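Local coordinates for protein endonuclease V (Bacillus subtilis, PDB 3GA2) that probably repairs deaminated bases in DNA, using magnesium to nick the strand at the second phosphodiester bond 3' to a deoxyinosine, at residues 155-166 / 177-187. The protein carries 1 engineered substitution. Numbering follows the deposited sequence.
Sequences FVTPEIEVGAYT and RALRTRRDVKP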
ATOM      1  N   PHE A 155      -6.757  18.507   4.461  1.00 19.03           N
ATOM      2  CA  PHE A 155      -7.607  17.665   5.282  1.00 24.01           C
ATOM      3  C   PHE A 155      -7.902  18.313   6.624  1.00 24.06           C
ATOM      4  O   PHE A 155      -7.230  19.263   7.033  1.00 23.82           O
ATOM      5  CB  PHE A 155      -6.936  16.305   5.500  1.00 17.45           C
ATOM      6  CG  PHE A 155      -5.702  16.363   6.350  1.00 18.28           C
ATOM      7  CD1 PHE A 155      -5.794  16.276   7.735  1.00 13.51           C
ATOM      8  CD2 PHE A 155      -4.445  16.503   5.766  1.00 15.58           C
ATOM      9  CE1 PHE A 155      -4.656  16.324   8.528  1.00 20.27           C
ATOM     10  CE2 PHE A 155      -3.296  16.553   6.552  1.00 18.18           C
ATOM     11  CZ  PHE A 155      -3.401  16.463   7.937  1.00 17.76           C
ATOM     12  N   VAL A 156      -8.925  17.800   7.298  1.00 23.27           N
ATOM     13  CA  VAL A 156      -9.305  18.299   8.609  1.00 21.50           C
ATOM     14  C   VAL A 156      -8.642  17.386   9.624  1.00 17.80           C
ATOM     15  O   VAL A 156      -8.760  16.165   9.538  1.00 14.98           O
ATOM     16  CB  VAL A 156     -10.833  18.254   8.814  1.00 24.77           C
ATOM     17  CG1 VAL A 156     -11.175  18.645  10.244  1.00 23.97           C
ATOM     18  CG2 VAL A 156     -11.515  19.193   7.836  1.00 18.98           C
ATOM     19  N   THR A 157      -7.929  17.977  10.574  1.00 17.26           N
ATOM     20  CA  THR A 157      -7.257  17.185  11.591  1.00 21.60           C
ATOM     21  C   THR A 157      -8.291  16.396  12.382  1.00 22.61           C
ATOM     22  O   THR A 157      -9.253  16.960  12.896  1.00 22.27           O
ATOM     23  CB  THR A 157      -6.460  18.069  12.555  1.00 23.06           C
ATOM     24  OG1 THR A 157      -5.471  18.802  11.823  1.00 30.39           O
ATOM     25  CG2 THR A 157      -5.773  17.213  13.609  1.00 25.88           C
ATOM     26  N   PRO A 158      -8.107  15.074  12.478  1.00 23.64           N
ATOM     27  CA  PRO A 158      -9.043  14.224  13.214  1.00 24.39           C
ATOM     28  C   PRO A 158      -8.868  14.426  14.709  1.00 26.27           C
ATOM     29  O   PRO A 158      -7.869  14.991  15.150  1.00 30.53           O
ATOM     30  CB  PRO A 158      -8.658  12.821  12.761  1.00 19.92           C
ATOM     31  CG  PRO A 158      -7.168  12.938  12.608  1.00 23.70           C
ATOM     32  CD  PRO A 158      -7.009  14.276  11.898  1.00 11.24           C
ATOM     33  N   GLU A 159      -9.841  13.971  15.489  1.00 30.06           N
ATOM     34  CA  GLU A 159      -9.769  14.115  16.933  1.00 30.12           C
ATOM     35  C   GLU A 159      -8.554  13.374  17.483  1.00 29.33           C
ATOM     36  O   GLU A 159      -7.969  12.530  16.805  1.00 27.68           O
ATOM     37  CB  GLU A 159     -11.046  13.581  17.585  1.00 35.15           C
ATOM     38  CG  GLU A 159     -11.137  13.921  19.060  1.00 48.49           C
ATOM     39  CD  GLU A 159     -11.110  15.420  19.304  1.00 50.71           C
ATOM     40  OE1 GLU A 159     -10.507  15.849  20.313  1.00 43.80           O
ATOM     41  OE2 GLU A 159     -11.694  16.166  18.486  1.00 53.47           O
ATOM     42  N   ILE A 160      -8.185  13.697  18.718  1.00 29.20           N
ATOM     43  CA  ILE A 160      -7.038  13.086  19.381  1.00 29.12           C
ATOM     44  C   ILE A 160      -7.301  11.619  19.744  1.00 26.59           C
ATOM     45  O   ILE A 160      -6.367  10.846  19.952  1.00 34.76           O
ATOM     46  CB  ILE A 160      -6.692  13.860  20.677  1.00 31.53           C
ATOM     47  CG1 ILE A 160      -5.242  13.605  21.082  1.00 33.02           C
ATOM     48  CG2 ILE A 160      -7.634  13.450  21.799  1.00 41.36           C
ATOM     49  CD1 ILE A 160      -4.277  14.611  20.506  1.00 47.15           C
ATOM     50  N   GLU A 161      -8.574  11.244  19.811  1.00 25.57           N
ATOM     51  CA  GLU A 161      -8.973   9.889  20.174  1.00 27.45           C
ATOM     52  C   GLU A 161      -8.631   8.819  19.138  1.00 27.27           C
ATOM     53  O   GLU A 161      -8.611   9.078  17.936  1.00 25.56           O
ATOM     54  CB  GLU A 161     -10.477   9.866  20.468  1.00 30.24           C
ATOM     55  CG  GLU A 161     -11.043   8.496  20.826  1.00 45.09           C
ATOM     56  CD  GLU A 161     -12.463   8.572  21.371  1.00 58.79           C
ATOM     57  OE1 GLU A 161     -13.328   9.185  20.703  1.00 54.52           O
ATOM     58  OE2 GLU A 161     -12.716   8.013  22.464  1.00 58.31           O
ATOM     59  N   VAL A 162      -8.364   7.611  19.623  1.00 25.80           N
ATOM     60  CA  VAL A 162      -8.034   6.485  18.761  1.00 23.66           C
ATOM     61  C   VAL A 162      -9.244   6.097  17.926  1.00 26.21           C
ATOM     62  O   VAL A 162     -10.351   5.967  18.446  1.00 23.80           O
ATOM     63  CB  VAL A 162      -7.592   5.263  19.586  1.00 25.67           C
ATOM     64  CG1 VAL A 162      -7.527   4.021  18.699  1.00 29.36           C
ATOM     65  CG2 VAL A 162      -6.238   5.532  20.210  1.00 33.50           C
ATOM     66  N   GLY A 163      -9.024   5.909  16.629  1.00 27.79           N
ATOM     67  CA  GLY A 163     -10.112   5.539  15.745  1.00 14.77           C
ATOM     68  C   GLY A 163     -10.822   6.732  15.136  1.00 18.53           C
ATOM     69  O   GLY A 163     -11.667   6.574  14.253  1.00 18.90           O
ATOM     70  N   ALA A 164     -10.485   7.933  15.598  1.00 17.08           N
ATOM     71  CA  ALA A 164     -11.111   9.145  15.074  1.00 19.50           C
ATOM     72  C   ALA A 164     -10.663   9.384  13.638  1.00 13.81           C
ATOM     73  O   ALA A 164      -9.538   9.058  13.276  1.00 11.26           O
ATOM     74  CB  ALA A 164     -10.738  10.347  15.942  1.00 23.95           C
ATOM     75  N   TYR A 165     -11.533   9.966  12.823  1.00 13.60           N
ATOM     76  CA  TYR A 165     -11.173  10.211  11.435  1.00 15.50           C
ATOM     77  C   TYR A 165     -11.966  11.348  10.820  1.00 16.86           C
ATOM     78  O   TYR A 165     -12.951  11.814  11.384  1.00 16.70           O
ATOM     79  CB  TYR A 165     -11.401   8.933  10.620  1.00 12.37           C
ATOM     80  CG  TYR A 165     -12.861   8.569  10.458  1.00 13.26           C
ATOM     81  CD1 TYR A 165     -13.614   9.114   9.427  1.00  9.90           C
ATOM     82  CD2 TYR A 165     -13.492   7.696  11.343  1.00 17.37           C
ATOM     83  CE1 TYR A 165     -14.954   8.806   9.272  1.00 20.69           C
ATOM     84  CE2 TYR A 165     -14.846   7.378  11.199  1.00 16.67           C
ATOM     85  CZ  TYR A 165     -15.567   7.938  10.156  1.00 22.13           C
ATOM     86  OH  TYR A 165     -16.898   7.641   9.974  1.00 24.63           O
ATOM     87  N   THR A 166     -11.512  11.799   9.656  1.00 13.51           N
ATOM     88  CA  THR A 166     -12.191  12.848   8.917  1.00 13.49           C
ATOM     89  C   THR A 166     -12.073  12.432   7.464  1.00 14.08           C
ATOM     90  O   THR A 166     -11.059  11.863   7.063  1.00 11.40           O
ATOM     91  CB  THR A 166     -11.519  14.233   9.099  1.00 20.52           C
ATOM     92  OG1 THR A 166     -10.181  14.185   8.586  1.00 16.19           O
ATOM     93  CG2 THR A 166     -11.492  14.628  10.572  1.00 20.52           C
ATOM     94  N   ARG A 177      -9.424   8.950   4.114  1.00  5.97           N
ATOM     95  CA  ARG A 177      -9.610   9.527   5.440  1.00 11.64           C
ATOM     96  C   ARG A 177      -8.302   9.836   6.168  1.00 11.90           C
ATOM     97  O   ARG A 177      -7.279   9.191   5.933  1.00 14.15           O
ATOM     98  CB  ARG A 177     -10.444   8.578   6.318  1.00  5.53           C
ATOM     99  CG  ARG A 177     -11.899   8.419   5.885  1.00 12.47           C
ATOM    100  CD  ARG A 177     -12.643   7.356   6.692  1.00  8.33           C
ATOM    101  NE  ARG A 177     -14.062   7.315   6.341  1.00 10.35           N
ATOM    102  CZ  ARG A 177     -14.913   6.378   6.753  1.00 11.05           C
ATOM    103  NH1 ARG A 177     -14.492   5.392   7.536  1.00 12.57           N
ATOM    104  NH2 ARG A 177     -16.188   6.430   6.386  1.00  8.87           N
ATOM    105  N   ALA A 178      -8.339  10.841   7.039  1.00 12.99           N
ATOM    106  CA  ALA A 178      -7.180  11.185   7.854  1.00 14.75           C
ATOM    107  C   ALA A 178      -7.580  10.423   9.106  1.00 12.22           C
ATOM    108  O   ALA A 178      -8.622  10.703   9.700  1.00 11.53           O
ATOM    109  CB  ALA A 178      -7.130  12.680   8.122  1.00 15.25           C
ATOM    110  N   LEU A 179      -6.765   9.449   9.488  1.00 13.67           N
ATOM    111  CA  LEU A 179      -7.090   8.597  10.623  1.00 13.86           C
ATOM    112  C   LEU A 179      -6.089   8.583  11.762  1.00 18.51           C
ATOM    113  O   LEU A 179      -4.894   8.369  11.556  1.00 16.46           O
ATOM    114  CB  LEU A 179      -7.295   7.163  10.120  1.00 11.07           C
ATOM    115  CG  LEU A 179      -7.612   6.066  11.139  1.00 16.22           C
ATOM    116  CD1 LEU A 179      -8.964   6.330  11.772  1.00 13.88           C
ATOM    117  CD2 LEU A 179      -7.589   4.710  10.453  1.00  7.72           C
ATOM    118  N   ARG A 180      -6.610   8.796  12.967  1.00 17.86           N
ATOM    119  CA  ARG A 180      -5.814   8.792  14.183  1.00 17.19           C
ATOM    120  C   ARG A 180      -5.730   7.344  14.654  1.00 13.62           C
ATOM    121  O   ARG A 180      -6.661   6.836  15.274  1.00 17.21           O
ATOM    122  CB  ARG A 180      -6.501   9.627  15.268  1.00 19.12           C
ATOM    123  CG  ARG A 180      -5.658   9.845  16.514  1.00 17.50           C
ATOM    124  CD  ARG A 180      -4.623  10.939  16.291  1.00 17.77           C
ATOM    125  NE  ARG A 180      -5.258  12.236  16.091  1.00 18.73           N
ATOM    126  CZ  ARG A 180      -4.604  13.373  15.871  1.00 22.91           C
ATOM    127  NH1 ARG A 180      -3.279  13.386  15.819  1.00 18.03           N
ATOM    128  NH2 ARG A 180      -5.282  14.501  15.708  1.00 20.60           N
ATOM    129  N   THR A 181      -4.627   6.671  14.354  1.00 21.65           N
ATOM    130  CA  THR A 181      -4.475   5.288  14.775  1.00 21.56           C
ATOM    131  C   THR A 181      -3.927   5.248  16.186  1.00 24.79           C
ATOM    132  O   THR A 181      -4.422   4.510  17.035  1.00 33.29           O
ATOM    133  CB  THR A 181      -3.543   4.523  13.844  1.00 17.11           C
ATOM    134  OG1 THR A 181      -2.400   5.328  13.548  1.00 15.04           O
ATOM    135  CG2 THR A 181      -4.267   4.165  12.559  1.00 18.51           C
ATOM    136  N   ARG A 182      -2.902   6.047  16.436  1.00 22.00           N
ATOM    137  CA  ARG A 182      -2.307   6.114  17.760  1.00 25.30           C
ATOM    138  C   ARG A 182      -2.665   7.504  18.281  1.00 29.51           C
ATOM    139  O   ARG A 182      -2.435   8.509  17.603  1.00 27.43           O
ATOM    140  CB  ARG A 182      -0.795   5.916  17.652  1.00 19.27           C
ATOM    141  CG  ARG A 182      -0.072   5.853  18.973  1.00 29.32           C
ATOM    142  CD  ARG A 182       1.405   5.678  18.735  1.00 29.46           C
ATOM    143  NE  ARG A 182       2.182   5.814  19.960  1.00 42.18           N
ATOM    144  CZ  ARG A 182       3.492   6.030  19.985  1.00 43.77           C
ATOM    145  NH1 ARG A 182       4.168   6.134  18.845  1.00 42.50           N
ATOM    146  NH2 ARG A 182       4.124   6.146  21.143  1.00 40.92           N
ATOM    147  N   ARG A 183      -3.247   7.570  19.474  1.00 27.96           N
ATOM    148  CA  ARG A 183      -3.672   8.856  20.017  1.00 34.88           C
ATOM    149  C   ARG A 183      -2.573   9.894  20.184  1.00 31.19           C
ATOM    150  O   ARG A 183      -1.445   9.582  20.565  1.00 31.21           O
ATOM    151  CB  ARG A 183      -4.410   8.664  21.346  1.00 30.36           C
ATOM    152  CG  ARG A 183      -3.610   7.970  22.423  1.00 40.11           C
ATOM    153  CD  ARG A 183      -4.416   7.881  23.719  1.00 49.36           C
ATOM    154  NE  ARG A 183      -4.637   9.189  24.329  1.00 40.32           N
ATOM    155  CZ  ARG A 183      -3.667   9.957  24.819  1.00 43.87           C
ATOM    156  NH1 ARG A 183      -3.957  11.135  25.361  1.00 40.63           N
ATOM    157  NH2 ARG A 183      -2.407   9.545  24.777  1.00 36.49           N
ATOM    158  N   ASP A 184      -2.930  11.137  19.875  1.00 35.97           N
ATOM    159  CA  ASP A 184      -2.033  12.287  19.974  1.00 45.57           C
ATOM    160  C   ASP A 184      -0.892  12.289  18.957  1.00 45.16           C
ATOM    161  O   ASP A 184      -0.366  13.353  18.630  1.00 51.84           O
ATOM    162  CB  ASP A 184      -1.462  12.395  21.395  1.00 53.88           C
ATOM    163  CG  ASP A 184      -1.196  13.834  21.811  1.00 61.93           C
ATOM    164  OD1 ASP A 184      -0.469  14.548  21.085  1.00 65.55           O
ATOM    165  OD2 ASP A 184      -1.711  14.253  22.871  1.00 59.72           O
ATOM    166  N   VAL A 185      -0.504  11.118  18.453  1.00 39.84           N
ATOM    167  CA  VAL A 185       0.581  11.060  17.472  1.00 32.39           C
ATOM    168  C   VAL A 185       0.046  11.352  16.072  1.00 23.93           C
ATOM    169  O   VAL A 185      -1.164  11.319  15.846  1.00 26.12           O
ATOM    170  CB  VAL A 185       1.286   9.679  17.460  1.00 34.46           C
ATOM    171  CG1 VAL A 185       1.461   9.172  18.883  1.00 35.54           C
ATOM    172  CG2 VAL A 185       0.511   8.692  16.610  1.00 37.10           C
ATOM    173  N   LYS A 186       0.950  11.634  15.138  1.00 26.05           N
ATOM    174  CA  LYS A 186       0.567  11.945  13.763  1.00 17.86           C
ATOM    175  C   LYS A 186      -0.368  10.897  13.178  1.00 15.33           C
ATOM    176  O   LYS A 186      -0.115   9.699  13.268  1.00 18.22           O
ATOM    177  CB  LYS A 186       1.807  12.063  12.873  1.00 16.35           C
ATOM    178  CG  LYS A 186       1.513  12.528  11.448  1.00 17.07           C
ATOM    179  CD  LYS A 186       2.804  12.651  10.653  1.00 19.94           C
ATOM    180  CE  LYS A 186       2.574  13.184   9.251  1.00 17.88           C
ATOM    181  NZ  LYS A 186       3.859  13.250   8.491  1.00 13.07           N
ATOM    182  N   PRO A 187      -1.466  11.337  12.560  1.00  7.68           N
ATOM    183  CA  PRO A 187      -2.399  10.373  11.979  1.00 21.47           C
ATOM    184  C   PRO A 187      -1.866   9.783  10.680  1.00 19.74           C
ATOM    185  O   PRO A 187      -0.856  10.242  10.143  1.00 20.25           O
ATOM    186  CB  PRO A 187      -3.657  11.208  11.766  1.00 20.01           C
ATOM    187  CG  PRO A 187      -3.098  12.552  11.429  1.00 24.56           C
ATOM    188  CD  PRO A 187      -1.977  12.712  12.429  1.00 17.85           C
TER
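R180, following L179, reaches into the loop 157-161, and its guanidinium is held at three edge positions by backbone carbonyls. CB and CG, the latter anti to the backbone N (chi1 -172°), both pass E161 O, CG at 3.4 Å. CD then runs by E159 O, and bends at chi2 and chi3 turn the head back along the loop. There NE donates to E159 O (2.8 Å) and NH2 to P158 O (2.7 Å); both acceptors lie near the guanidinium plane, although each N-H arrives from above its carbonyl plane. NH2 also meets T157 CG2, while NH1 bonds V185 O within its own segment. With an alanine in place of R180, P158 O, E159 O and V185 O would each lose this donor, and the loop would probably be left freer to shift against 180-185.

The backbones are tied as well: R180 N to A164 O (3.0 Å, 172° at the hydrogen) and G163 N, inside the type II turn from E161 to A164, to R180 O. The antiparallel pairing continues with Y165 opposite L179 and the hydrogen-bonded pair T166-A178. The R177 guanidinium lies flat on one face of the Y165 ring, centres 4.1 Å apart and planes 18° apart, an off-centre cation-pi stack; its NE also salt-bridges D167.

R180 thus pins loop 157-161 by main-chain carbonyls, continuing the link past the hairpin of 165-170, outermost in the RNase H-like sheet, and 173-179, which pairs with strand 188-194. Helix 198-207 packs against V162, R177 and L179.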